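Local coordinates for protein putative alpha-L-fucosidase (Bacteroides thetaiotaomicron VPI-5482, PDB 3GZA) that probably hydrolyses alpha-L-fucosides, as a putative exported glycosidase of the family 29 fucosidases, at residues T272-A277 / N291-L296; T298-Y303 / K334-E339; I388-N393 / T419-T424; L358-G363 / I435-Y440. All coordinates share one frame; numbering follows the deposited sequence.

Contact 1 (T272-A277 / N291-L296)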
loop_
_atom_site.group_PDB
_atom_site.type_symbol
_atom_site.label_atom_id
_atom_site.label_comp_id
_atom_site.label_asym_id
_atom_site.label_seq_id
_atom_site.Cartn_x
_atom_site.Cartn_y
_atom_site.Cartn_z
ATOM N N THR A 272 -29.703 -5.340 -9.158
ATOM C CA THR A 272 -30.282 -4.665 -8.010
ATOM C C THR A 272 -29.694 -5.243 -6.742
ATOM O O THR A 272 -29.408 -6.405 -6.665
ATOM C CB THR A 272 -31.817 -4.841 -7.938
ATOM O OG1 THR A 272 -32.357 -4.166 -6.777
ATOM C CG2 THR A 272 -32.256 -6.330 -7.896
ATOM N N PRO A 273 -29.504 -4.383 -5.756
ATOM C CA PRO A 273 -29.190 -4.949 -4.446
ATOM C C PRO A 273 -30.421 -5.718 -3.952
ATOM O O PRO A 273 -31.549 -5.360 -4.300
ATOM C CB PRO A 273 -29.024 -3.725 -3.549
ATOM C CG PRO A 273 -29.400 -2.595 -4.273
ATOM C CD PRO A 273 -29.580 -2.907 -5.728
ATOM N N LEU A 274 -30.202 -6.786 -3.181
ATOM C CA LEU A 274 -31.317 -7.426 -2.482
ATOM C C LEU A 274 -31.892 -6.480 -1.416
ATOM O O LEU A 274 -33.102 -6.438 -1.204
ATOM C CB LEU A 274 -30.840 -8.722 -1.844
ATOM C CG LEU A 274 -31.852 -9.460 -0.991
ATOM C CD1 LEU A 274 -33.137 -9.855 -1.799
ATOM C CD2 LEU A 274 -31.199 -10.705 -0.311
ATOM N N ARG A 275 -31.012 -5.720 -0.766
ATOM C CA ARG A 275 -31.373 -4.804 0.283
ATOM C C ARG A 275 -31.754 -3.447 -0.309
ATOM O O ARG A 275 -31.038 -2.420 -0.179
ATOM C CB ARG A 275 -30.247 -4.683 1.271
ATOM C CG ARG A 275 -30.090 -5.958 2.097
ATOM C CD ARG A 275 -28.895 -5.937 3.041
ATOM N NE ARG A 275 -29.015 -7.049 3.994
ATOM C CZ ARG A 275 -28.627 -7.027 5.270
ATOM N NH1 ARG A 275 -27.984 -5.987 5.782
ATOM N NH2 ARG A 275 -28.882 -8.073 6.053
ATOM N N GLY A 276 -32.919 -3.454 -0.957
ATOM C CA GLY A 276 -33.417 -2.276 -1.663
ATOM C C GLY A 276 -34.786 -1.787 -1.243
ATOM O O GLY A 276 -35.358 -0.941 -1.912
ATOM N N ALA A 277 -35.341 -2.286 -0.140
ATOM C CA ALA A 277 -36.626 -1.883 0.342
ATOM C C ALA A 277 -36.546 -0.730 1.347
ATOM O O ALA A 277 -35.479 -0.388 1.823
ATOM C CB ALA A 277 -37.356 -3.113 1.027
ATOM N N ASN A 291 -34.164 -5.685 7.835
ATOM C CA ASN A 291 -35.527 -5.653 7.389
ATOM C C ASN A 291 -35.718 -4.904 6.068
ATOM O O ASN A 291 -36.856 -4.696 5.698
ATOM C CB ASN A 291 -36.404 -5.134 8.504
ATOM C CG ASN A 291 -36.546 -6.193 9.651
ATOM O OD1 ASN A 291 -36.730 -7.390 9.380
ATOM N ND2 ASN A 291 -36.404 -5.763 10.886
ATOM N N ASN A 292 -34.610 -4.560 5.392
ATOM C CA ASN A 292 -34.651 -3.792 4.168
ATOM C C ASN A 292 -34.411 -4.641 2.948
ATOM O O ASN A 292 -34.240 -4.149 1.871
ATOM C CB ASN A 292 -33.709 -2.614 4.279
ATOM C CG ASN A 292 -34.143 -1.685 5.405
ATOM O OD1 ASN A 292 -35.330 -1.521 5.664
ATOM N ND2 ASN A 292 -33.183 -1.061 6.079
ATOM N N ILE A 293 -34.446 -5.957 3.153
ATOM C CA ILE A 293 -34.437 -6.887 2.025
ATOM C C ILE A 293 -35.765 -6.784 1.261
ATOM O O ILE A 293 -36.804 -6.548 1.851
ATOM C CB ILE A 293 -34.227 -8.371 2.459
ATOM C CG1 ILE A 293 -35.230 -8.801 3.496
ATOM C CG2 ILE A 293 -32.782 -8.546 2.971
ATOM C CD1 ILE A 293 -35.123 -10.300 3.927
ATOM N N TYR A 294 -35.718 -6.861 -0.072
ATOM C CA TYR A 294 -36.948 -6.795 -0.835
ATOM C C TYR A 294 -37.904 -7.925 -0.517
ATOM O O TYR A 294 -37.473 -9.065 -0.376
ATOM C CB TYR A 294 -36.662 -6.848 -2.350
ATOM C CG TYR A 294 -36.330 -5.504 -3.018
ATOM C CD1 TYR A 294 -37.224 -4.478 -2.963
ATOM C CD2 TYR A 294 -35.149 -5.316 -3.672
ATOM C CE1 TYR A 294 -36.958 -3.259 -3.549
ATOM C CE2 TYR A 294 -34.864 -4.126 -4.288
ATOM C CZ TYR A 294 -35.770 -3.099 -4.232
ATOM O OH TYR A 294 -35.534 -1.862 -4.879
ATOM N N PRO A 295 -39.197 -7.620 -0.372
ATOM C CA PRO A 295 -40.190 -8.679 -0.285
ATOM C C PRO A 295 -40.174 -9.612 -1.485
ATOM O O PRO A 295 -39.791 -9.218 -2.613
ATOM C CB PRO A 295 -41.516 -7.904 -0.248
ATOM C CG PRO A 295 -41.159 -6.639 0.296
ATOM C CD PRO A 295 -39.823 -6.297 -0.129
ATOM N N LEU A 296 -40.616 -10.843 -1.260
ATOM C CA LEU A 296 -40.696 -11.823 -2.335
ATOM C C LEU A 296 -41.539 -11.332 -3.508
ATOM O O LEU A 296 -41.153 -11.544 -4.658
ATOM C CB LEU A 296 -41.286 -13.139 -1.776
ATOM C CG LEU A 296 -41.510 -14.261 -2.814
ATOM C CD1 LEU A 296 -40.218 -14.690 -3.412
ATOM C CD2 LEU A 296 -42.285 -15.440 -2.223
HETATM O O HOH W 1 -33.417 -1.602 -6.439
#
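Two backbone hydrogen bonds tie the chain leaving the strand at T272-P273 to the segment N291-L296, a loop that runs into a helix at L296: Y294 N gives to L274 O at 2.9 Å, and A277 N gives to N292 O at 3.0 Å. Between them R275 centres an inverse gamma turn.

The ring of Y294 supplies the aromatic part. G276 CA sits over its face, 3.9 Å from the ring centroid, in a CH-pi contact, while T272 OG1 and P273 O meet the ring edge near CE2. T272 has OG1 opposite its own backbone N (chi1 180°), which puts it at that edge; it gives to P273 O and also takes a hydrogen from a water that lies 2.6 Å from Y294 OH. With a leucine in place of Y294, this water would probably lose a partner and the backbone of G276 its aromatic floor.

Apolar contacts finish the join: I293 CG2 touches R275 CG at 3.8 Å and L274 CG, and A277 CB reaches P295 CD.

The contact lies at the C-terminal end of strand 264-273 in the TIM-barrel domain. L274 packs on L299 of helix 296-304 and L333 of helix 327-344, and the R275 guanidinium forms a salt bridge with D329 of the latter.

Contact 2 (T298-Y303 / K334-E339)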
loop_
_atom_site.group_PDB
_atom_site.type_symbol
_atom_site.label_atom_id
_atom_site.label_comp_id
_atom_site.label_asym_id
_atom_site.label_seq_id
_atom_site.Cartn_x
_atom_site.Cartn_y
_atom_site.Cartn_z
ATOM N N THR A 298 -42.029 -8.300 -4.612
ATOM C CA THR A 298 -41.220 -7.360 -5.399
ATOM C C THR A 298 -40.133 -8.047 -6.216
ATOM O O THR A 298 -39.939 -7.716 -7.402
ATOM C CB THR A 298 -40.630 -6.289 -4.476
ATOM O OG1 THR A 298 -41.709 -5.696 -3.749
ATOM C CG2 THR A 298 -39.949 -5.204 -5.308
ATOM N N LEU A 299 -39.455 -9.030 -5.623
ATOM C CA LEU A 299 -38.452 -9.797 -6.343
ATOM C C LEU A 299 -39.037 -10.536 -7.550
ATOM O O LEU A 299 -38.373 -10.658 -8.583
ATOM C CB LEU A 299 -37.776 -10.791 -5.386
ATOM C CG LEU A 299 -36.864 -10.178 -4.329
ATOM C CD1 LEU A 299 -36.413 -11.232 -3.303
ATOM C CD2 LEU A 299 -35.667 -9.424 -5.015
HETATM N N MSE A 300 -40.245 -11.055 -7.403
HETATM C CA MSE A 300 -40.904 -11.747 -8.507
HETATM C C MSE A 300 -41.275 -10.782 -9.623
HETATM O O MSE A 300 -41.136 -11.120 -10.790
HETATM C CB MSE A 300 -42.100 -12.530 -8.026
HETATM C CG MSE A 300 -41.717 -13.656 -7.117
HETATM SE SE MSE A 300 -40.338 -14.891 -7.779
HETATM C CE MSE A 300 -41.214 -15.393 -9.498
ATOM N N ASP A 301 -41.736 -9.585 -9.271
ATOM C CA ASP A 301 -42.039 -8.531 -10.256
ATOM C C ASP A 301 -40.724 -8.248 -11.025
ATOM O O ASP A 301 -40.710 -8.190 -12.270
ATOM C CB ASP A 301 -42.520 -7.280 -9.484
ATOM C CG ASP A 301 -42.840 -6.059 -10.378
ATOM O OD1 ASP A 301 -43.557 -6.193 -11.388
ATOM O OD2 ASP A 301 -42.412 -4.907 -10.010
ATOM N N LYS A 302 -39.608 -8.124 -10.303
ATOM C CA LYS A 302 -38.332 -7.841 -10.967
ATOM C C LYS A 302 -37.899 -8.981 -11.862
ATOM O O LYS A 302 -37.427 -8.750 -12.994
ATOM C CB LYS A 302 -37.257 -7.460 -9.963
ATOM C CG LYS A 302 -37.577 -6.145 -9.233
ATOM C CD LYS A 302 -36.518 -5.806 -8.219
ATOM C CE LYS A 302 -36.921 -4.528 -7.452
ATOM N NZ LYS A 302 -37.407 -3.445 -8.355
ATOM N N TYR A 303 -38.014 -10.206 -11.380
ATOM C CA TYR A 303 -37.684 -11.391 -12.202
ATOM C C TYR A 303 -38.433 -11.359 -13.532
ATOM O O TYR A 303 -37.835 -11.557 -14.613
ATOM C CB TYR A 303 -38.068 -12.659 -11.396
ATOM C CG TYR A 303 -37.806 -13.964 -12.152
ATOM C CD1 TYR A 303 -36.542 -14.518 -12.179
ATOM C CD2 TYR A 303 -38.822 -14.625 -12.801
ATOM C CE1 TYR A 303 -36.278 -15.683 -12.871
ATOM C CE2 TYR A 303 -38.583 -15.788 -13.469
ATOM C CZ TYR A 303 -37.327 -16.303 -13.502
ATOM O OH TYR A 303 -37.073 -17.490 -14.200
ATOM N N LYS A 334 -34.008 -18.113 -0.812
ATOM C CA LYS A 334 -34.601 -19.437 -0.986
ATOM C C LYS A 334 -36.049 -19.289 -1.423
ATOM O O LYS A 334 -36.537 -19.995 -2.330
ATOM C CB LYS A 334 -34.497 -20.235 0.303
ATOM C CG LYS A 334 -35.194 -21.591 0.208
ATOM C CD LYS A 334 -35.204 -22.219 1.571
ATOM C CE LYS A 334 -35.775 -23.617 1.568
ATOM N NZ LYS A 334 -37.232 -23.612 1.335
ATOM N N GLU A 335 -36.776 -18.384 -0.765
ATOM C CA GLU A 335 -38.164 -18.146 -1.128
ATOM C C GLU A 335 -38.299 -17.740 -2.622
ATOM O O GLU A 335 -39.253 -18.156 -3.294
ATOM C CB GLU A 335 -38.788 -17.080 -0.233
ATOM C CG GLU A 335 -38.972 -17.491 1.227
ATOM C CD GLU A 335 -39.320 -16.368 2.150
ATOM O OE1 GLU A 335 -39.431 -15.212 1.692
ATOM O OE2 GLU A 335 -39.471 -16.661 3.377
HETATM N N MSE A 336 -37.379 -16.912 -3.115
HETATM C CA MSE A 336 -37.381 -16.469 -4.528
HETATM C C MSE A 336 -37.209 -17.650 -5.488
HETATM O O MSE A 336 -37.984 -17.828 -6.415
HETATM C CB MSE A 336 -36.297 -15.450 -4.762
HETATM C CG MSE A 336 -36.350 -14.860 -6.129
HETATM SE SE MSE A 336 -34.983 -13.585 -6.432
HETATM C CE MSE A 336 -35.476 -12.948 -8.137
ATOM N N GLY A 337 -36.211 -18.485 -5.227
ATOM C CA GLY A 337 -35.985 -19.663 -6.040
ATOM C C GLY A 337 -37.157 -20.602 -5.981
ATOM O O GLY A 337 -37.577 -21.143 -7.014
ATOM N N ASP A 338 -37.709 -20.817 -4.783
ATOM C CA ASP A 338 -38.870 -21.705 -4.642
ATOM C C ASP A 338 -40.098 -21.204 -5.426
ATOM O O ASP A 338 -40.852 -22.013 -6.007
ATOM C CB ASP A 338 -39.251 -21.827 -3.161
ATOM C CG ASP A 338 -38.252 -22.630 -2.349
ATOM O OD1 ASP A 338 -37.329 -23.270 -2.923
ATOM O OD2 ASP A 338 -38.393 -22.583 -1.100
ATOM N N GLU A 339 -40.260 -19.874 -5.482
ATOM C CA GLU A 339 -41.406 -19.280 -6.108
ATOM C C GLU A 339 -41.220 -19.277 -7.634
ATOM O O GLU A 339 -42.173 -19.500 -8.375
ATOM C CB GLU A 339 -41.702 -17.919 -5.521
ATOM C CG GLU A 339 -42.872 -17.232 -6.150
ATOM C CD GLU A 339 -44.207 -17.907 -5.929
ATOM O OE1 GLU A 339 -44.312 -18.837 -5.108
ATOM O OE2 GLU A 339 -45.177 -17.519 -6.607
#
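M336, a selenomethionine, reaches across from helix 334-339 and meets L299 at about a right angle, its SE 4.1 Å from L299 CB and also near L299 CD1. Its CG lies opposite the backbone N (chi1 -174°) and the chain stays extended beyond, which carries the terminal methyl right up to the other helix. There CE lies 3.7 Å from L299 O and 4.2 Å from Y303 CB, touching backbone and side chain one turn apart.

M300, the other selenomethionine, behaves differently. Its chain bends at both chi2 and chi3, folding SE over against E339, whose CG is 3.8 Å away; the two side chains meet at a slant. SE also stands 4.0 Å from M336 O. E339 offers M300 its aliphatic part, while its carboxylate is held by salt bridges to R342 and R343 farther along its own helix.

No hydrogen bond crosses this interface, which is joined by apolar and selenium contacts between helices whose axes pass 10.3 Å apart at 52°. Both helices belong to the outer layer of the TIM-barrel domain. M336 rests on M22 of strand 22-26 and on L313 and L315 of strand 312-317, and Y303 of helix 296-304 also touches M22, so both helices pack against barrel strands.

Contact 3 (I388-N393 / T419-T424)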
loop_
_atom_site.group_PDB
_atom_site.type_symbol
_atom_site.label_atom_id
_atom_site.label_comp_id
_atom_site.label_asym_id
_atom_site.label_seq_id
_atom_site.Cartn_x
_atom_site.Cartn_y
_atom_site.Cartn_z
ATOM N N ILE A 388 -50.176 -13.610 -29.040
ATOM C CA ILE A 388 -50.606 -14.871 -28.452
ATOM C C ILE A 388 -52.124 -14.809 -28.350
ATOM O O ILE A 388 -52.690 -13.811 -27.887
ATOM C CB ILE A 388 -49.984 -15.144 -27.097
ATOM C CG1 ILE A 388 -48.448 -15.229 -27.233
ATOM C CG2 ILE A 388 -50.574 -16.449 -26.478
ATOM C CD1 ILE A 388 -47.760 -15.412 -25.977
ATOM N N GLU A 389 -52.767 -15.858 -28.847
ATOM C CA GLU A 389 -54.220 -16.001 -28.816
ATOM C C GLU A 389 -54.577 -17.207 -27.984
ATOM O O GLU A 389 -53.798 -18.144 -27.901
ATOM C CB GLU A 389 -54.766 -16.220 -30.222
ATOM C CG GLU A 389 -54.655 -15.038 -31.114
ATOM C CD GLU A 389 -55.063 -15.400 -32.516
ATOM O OE1 GLU A 389 -54.229 -16.029 -33.207
ATOM O OE2 GLU A 389 -56.194 -15.069 -32.919
ATOM N N ALA A 390 -55.748 -17.145 -27.356
ATOM C CA ALA A 390 -56.297 -18.249 -26.578
ATOM C C ALA A 390 -57.611 -18.651 -27.209
ATOM O O ALA A 390 -58.396 -17.791 -27.637
ATOM C CB ALA A 390 -56.517 -17.824 -25.126
ATOM N N LYS A 391 -57.827 -19.956 -27.315
ATOM C CA LYS A 391 -59.099 -20.479 -27.850
ATOM C C LYS A 391 -60.039 -20.611 -26.669
ATOM O O LYS A 391 -59.892 -21.515 -25.853
ATOM C CB LYS A 391 -58.899 -21.812 -28.577
ATOM C CG LYS A 391 -60.167 -22.317 -29.248
ATOM C CD LYS A 391 -59.988 -23.687 -29.899
ATOM C CE LYS A 391 -59.605 -23.619 -31.367
ATOM N NZ LYS A 391 -60.783 -23.346 -32.240
ATOM N N VAL A 392 -61.023 -19.708 -26.614
ATOM C CA VAL A 392 -61.957 -19.583 -25.506
ATOM C C VAL A 392 -63.381 -19.749 -26.044
ATOM O O VAL A 392 -63.830 -18.984 -26.908
ATOM C CB VAL A 392 -61.786 -18.213 -24.824
ATOM C CG1 VAL A 392 -62.774 -18.053 -23.688
ATOM C CG2 VAL A 392 -60.340 -18.023 -24.336
ATOM N N ASN A 393 -64.073 -20.778 -25.565
ATOM C CA ASN A 393 -65.396 -21.128 -26.060
ATOM C C ASN A 393 -65.394 -21.370 -27.568
ATOM O O ASN A 393 -66.333 -20.968 -28.276
ATOM C CB ASN A 393 -66.429 -20.071 -25.677
ATOM C CG ASN A 393 -66.577 -19.937 -24.193
ATOM O OD1 ASN A 393 -66.733 -20.932 -23.484
ATOM N ND2 ASN A 393 -66.540 -18.703 -23.701
ATOM N N THR A 419 -58.826 -23.851 -24.402
ATOM C CA THR A 419 -58.503 -25.208 -24.832
ATOM C C THR A 419 -57.172 -25.236 -25.601
ATOM O O THR A 419 -56.610 -26.296 -25.844
ATOM C CB THR A 419 -59.611 -25.803 -25.674
ATOM O OG1 THR A 419 -59.895 -24.951 -26.789
ATOM C CG2 THR A 419 -60.891 -25.969 -24.830
ATOM N N ALA A 420 -56.650 -24.066 -25.966
ATOM C CA ALA A 420 -55.436 -24.009 -26.722
ATOM C C ALA A 420 -54.917 -22.594 -26.736
ATOM O O ALA A 420 -55.665 -21.662 -26.493
ATOM C CB ALA A 420 -55.701 -24.509 -28.151
ATOM N N LEU A 421 -53.612 -22.450 -26.933
ATOM C CA LEU A 421 -52.977 -21.145 -27.132
ATOM C C LEU A 421 -52.306 -21.168 -28.484
ATOM O O LEU A 421 -51.908 -22.229 -28.974
ATOM C CB LEU A 421 -51.911 -20.843 -26.090
ATOM C CG LEU A 421 -52.352 -20.574 -24.661
ATOM C CD1 LEU A 421 -51.142 -20.092 -23.901
ATOM C CD2 LEU A 421 -53.465 -19.550 -24.588
ATOM N N ARG A 422 -52.146 -20.002 -29.089
ATOM C CA ARG A 422 -51.484 -19.955 -30.377
ATOM C C ARG A 422 -50.571 -18.758 -30.444
ATOM O O ARG A 422 -50.988 -17.639 -30.179
ATOM C CB ARG A 422 -52.475 -19.900 -31.531
ATOM C CG ARG A 422 -51.818 -19.979 -32.919
ATOM C CD ARG A 422 -52.848 -20.218 -33.977
ATOM N NE ARG A 422 -53.839 -19.145 -34.024
ATOM C CZ ARG A 422 -54.982 -19.207 -34.715
ATOM N NH1 ARG A 422 -55.314 -20.301 -35.396
ATOM N NH2 ARG A 422 -55.830 -18.185 -34.705
ATOM N N LEU A 423 -49.331 -19.025 -30.817
ATOM C CA LEU A 423 -48.312 -17.992 -31.005
ATOM C C LEU A 423 -48.151 -17.752 -32.503
ATOM O O LEU A 423 -47.901 -18.683 -33.255
ATOM C CB LEU A 423 -46.991 -18.480 -30.436
ATOM C CG LEU A 423 -45.750 -17.617 -30.715
ATOM C CD1 LEU A 423 -45.855 -16.262 -30.032
ATOM C CD2 LEU A 423 -44.549 -18.386 -30.253
ATOM N N THR A 424 -48.344 -16.511 -32.928
ATOM C CA THR A 424 -48.147 -16.121 -34.320
ATOM C C THR A 424 -47.048 -15.065 -34.356
ATOM O O THR A 424 -47.140 -14.059 -33.656
ATOM C CB THR A 424 -49.400 -15.512 -34.919
ATOM O OG1 THR A 424 -50.471 -16.459 -34.805
ATOM C CG2 THR A 424 -49.176 -15.161 -36.373
HETATM O O HOH W 2 -51.799 -15.971 -32.502
HETATM O O HOH W 3 -62.313 -23.284 -26.463
#
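E389 lies alongside R422, both side chains pointing the same way off one face of the sheet, and their charged ends form a salt bridge. R422 comes side-on: NH2 reaches E389 OE1 at 3.1 Å and NE reaches the same oxygen at 3.2 Å. That oxygen sits in the guanidinium plane, but both nitrogens approach it from above the carboxylate, the two planes being 40° apart. An alanine at E389 would remove this shared acceptor and is likely to let the R422 guanidinium turn more freely.

Beneath the pair the backbones run antiparallel. E389 and R422 form a hydrogen-bonded pair, with E389 N to R422 O and R422 N to E389 O both 2.8 Å. Farther along, K391 N gives to A420 O and T419 N to K391 O.

The other face is apolar: A390 CB meets L421 CD2 at 3.5 Å, and I388 CG1 meets L423 CD1 at 4.0 Å. L421 has CG opposite its carbonyl carbon (chi1 -70°), from where CD2 swings back to A390.

Strands 383-392 and 420-428 are central in a four-stranded sheet of the F5/8 type C domain. The R422 guanidinium makes a cation-pi contact with W396 of edge strand 395-402, while I388, L421 and L423 pack on C371 and I373 of the facing sheet.

Contact 4 (L358-G363 / I435-Y440)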
loop_
_atom_site.group_PDB
_atom_site.type_symbol
_atom_site.label_atom_id
_atom_site.label_comp_id
_atom_site.label_asym_id
_atom_site.label_seq_id
_atom_site.Cartn_x
_atom_site.Cartn_y
_atom_site.Cartn_z
ATOM N N LEU A 358 -47.245 -21.492 -33.901
ATOM C CA LEU A 358 -47.221 -22.683 -33.043
ATOM C C LEU A 358 -48.504 -22.700 -32.234
ATOM O O LEU A 358 -48.859 -21.715 -31.597
ATOM C CB LEU A 358 -46.023 -22.681 -32.094
ATOM C CG LEU A 358 -44.661 -22.981 -32.703
ATOM C CD1 LEU A 358 -43.551 -22.710 -31.705
ATOM C CD2 LEU A 358 -44.601 -24.407 -33.221
ATOM N N THR A 359 -49.214 -23.818 -32.298
ATOM C CA THR A 359 -50.462 -23.976 -31.572
ATOM C C THR A 359 -50.216 -24.949 -30.421
ATOM O O THR A 359 -49.715 -26.065 -30.635
ATOM C CB THR A 359 -51.580 -24.513 -32.472
ATOM O OG1 THR A 359 -51.887 -23.562 -33.502
ATOM C CG2 THR A 359 -52.851 -24.774 -31.669
ATOM N N LEU A 360 -50.567 -24.504 -29.217
ATOM C CA LEU A 360 -50.417 -25.296 -28.017
ATOM C C LEU A 360 -51.796 -25.825 -27.581
ATOM O O LEU A 360 -52.645 -25.065 -27.146
ATOM C CB LEU A 360 -49.764 -24.418 -26.938
ATOM C CG LEU A 360 -49.346 -25.043 -25.618
ATOM C CD1 LEU A 360 -48.355 -26.167 -25.851
ATOM C CD2 LEU A 360 -48.759 -23.981 -24.723
ATOM N N LYS A 361 -52.010 -27.127 -27.736
ATOM C CA LYS A 361 -53.260 -27.739 -27.295
ATOM C C LYS A 361 -53.081 -27.953 -25.794
ATOM O O LYS A 361 -51.986 -28.330 -25.339
ATOM C CB LYS A 361 -53.520 -29.049 -28.027
ATOM C CG LYS A 361 -53.835 -28.884 -29.494
ATOM N N LEU A 362 -54.120 -27.664 -25.012
ATOM C CA LEU A 362 -53.995 -27.779 -23.557
ATOM C C LEU A 362 -54.469 -29.117 -22.967
ATOM O O LEU A 362 -54.216 -29.380 -21.779
ATOM C CB LEU A 362 -54.691 -26.616 -22.844
ATOM C CG LEU A 362 -54.169 -25.226 -23.163
ATOM C CD1 LEU A 362 -54.876 -24.236 -22.282
ATOM C CD2 LEU A 362 -52.656 -25.143 -22.967
ATOM N N GLY A 363 -55.125 -29.953 -23.764
ATOM C CA GLY A 363 -55.594 -31.263 -23.302
ATOM C C GLY A 363 -57.031 -31.236 -22.810
ATOM O O GLY A 363 -57.790 -32.200 -23.002
ATOM N N ILE A 435 -37.556 -22.491 -29.196
ATOM C CA ILE A 435 -37.198 -23.667 -28.419
ATOM C C ILE A 435 -38.221 -23.940 -27.336
ATOM O O ILE A 435 -38.235 -25.033 -26.775
ATOM C CB ILE A 435 -35.758 -23.581 -27.847
ATOM C CG1 ILE A 435 -35.626 -22.435 -26.819
ATOM C CG2 ILE A 435 -34.768 -23.409 -28.975
ATOM C CD1 ILE A 435 -34.338 -22.463 -26.047
ATOM N N ASN A 436 -39.102 -22.976 -27.059
ATOM C CA ASN A 436 -40.091 -23.134 -26.014
ATOM C C ASN A 436 -41.248 -22.158 -26.195
ATOM O O ASN A 436 -41.037 -20.952 -26.302
ATOM C CB ASN A 436 -39.396 -22.889 -24.664
ATOM C CG ASN A 436 -40.324 -22.985 -23.467
ATOM O OD1 ASN A 436 -41.444 -23.435 -23.565
ATOM N ND2 ASN A 436 -39.831 -22.556 -22.304
ATOM N N PHE A 437 -42.454 -22.713 -26.239
ATOM C CA PHE A 437 -43.705 -21.952 -26.175
ATOM C C PHE A 437 -44.514 -22.774 -25.166
ATOM O O PHE A 437 -44.899 -23.903 -25.441
ATOM C CB PHE A 437 -44.399 -21.742 -27.519
ATOM C CG PHE A 437 -45.780 -21.142 -27.400
ATOM C CD1 PHE A 437 -46.020 -20.050 -26.569
ATOM C CD2 PHE A 437 -46.838 -21.648 -28.137
ATOM C CE1 PHE A 437 -47.276 -19.501 -26.467
ATOM C CE2 PHE A 437 -48.106 -21.087 -28.045
ATOM C CZ PHE A 437 -48.327 -20.019 -27.182
ATOM N N SER A 438 -44.703 -22.214 -23.977
ATOM C CA SER A 438 -45.336 -22.928 -22.855
ATOM C C SER A 438 -46.419 -22.116 -22.174
ATOM O O SER A 438 -46.332 -20.910 -22.116
ATOM C CB SER A 438 -44.301 -23.267 -21.789
ATOM O OG SER A 438 -43.305 -24.146 -22.263
ATOM N N ALA A 439 -47.408 -22.802 -21.623
ATOM C CA ALA A 439 -48.532 -22.164 -20.923
ATOM C C ALA A 439 -48.542 -22.556 -19.461
ATOM O O ALA A 439 -48.197 -23.697 -19.122
ATOM C CB ALA A 439 -49.857 -22.554 -21.565
ATOM N N TYR A 440 -48.968 -21.612 -18.619
ATOM C CA TYR A 440 -49.055 -21.797 -17.182
ATOM C C TYR A 440 -50.299 -21.194 -16.588
ATOM O O TYR A 440 -50.869 -20.263 -17.127
ATOM C CB TYR A 440 -47.874 -21.115 -16.460
ATOM C CG TYR A 440 -46.539 -21.537 -16.985
ATOM C CD1 TYR A 440 -46.000 -20.926 -18.075
ATOM C CD2 TYR A 440 -45.820 -22.560 -16.377
ATOM C CE1 TYR A 440 -44.789 -21.345 -18.571
ATOM C CE2 TYR A 440 -44.630 -22.966 -16.844
ATOM C CZ TYR A 440 -44.120 -22.371 -17.961
ATOM O OH TYR A 440 -42.913 -22.775 -18.473
#
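Strands 358-362 and 436-440 pass 8.2 Å apart at their axes, their directions 33° apart, and no hydrogen bond joins them: they face each other from different sheets, and side chains fill the interval.

F437 and L360 do most of the filling. The phenyl ring, with CG opposite the backbone N (chi1 171°), extends from its strand toward L358 and L360. Its CE2 touches L360 CB at 3.9 Å and comes within 3.7 Å of L358 O, and CD2 meets L358 CB at 4.2 Å. One corner of the ring thus rests against both residues, which point to the same side of strand 358-362. L360 has two conformers, so its side-chain contacts are tentative; in the one described here CD2 lies above one face of the ring.

In that conformer the same methyl also meets the next inward-pointing residue of the second strand, L360 CD2 being 3.6 Å from A439 CB and equally close to A439 N. L362 CD2 approaches A439 CB as well, at 4.1 Å, so the alanine methyl may be shared by two leucines. All of these residues are buried.

This is the interior of a beta sandwich, as expected for an F5/8 type C domain. Strand 357-362 is an outermost strand of its sheet, paired with strand 420-428, from which L421 and L423 reach the F437 ring. Strand 434-440 runs between strands 349-353 and 366-375 in the opposite sheet; a classic beta bulge at I435 and N436 faces Q374 of strand 366-375, and F437 packs on I351 of strand 349-353.

Overall arrangement
Contacts 1 and 2 belong to the barrel domain and touch: L296 packs on M336, Y294 lies against K302 and L299, and the second segment of contact 1 leads into helix 296-304, which makes contact 2. Contacts 3 and 4 lie in the beta sandwich and share a sheet, since strand 420-428 also pairs with strand 357-362; contact 3 is nested within the chain loop that contact 4 closes. Contacts 2 and 4 are buried and apolar, without hydrogen bonds across them, one between helices and one between sheets. Contacts 1 and 3, their centres about 37 Å apart, are partly buried and joined by backbone hydrogen bonds, contact 1 with a bridging water and contact 3 with a salt bridge.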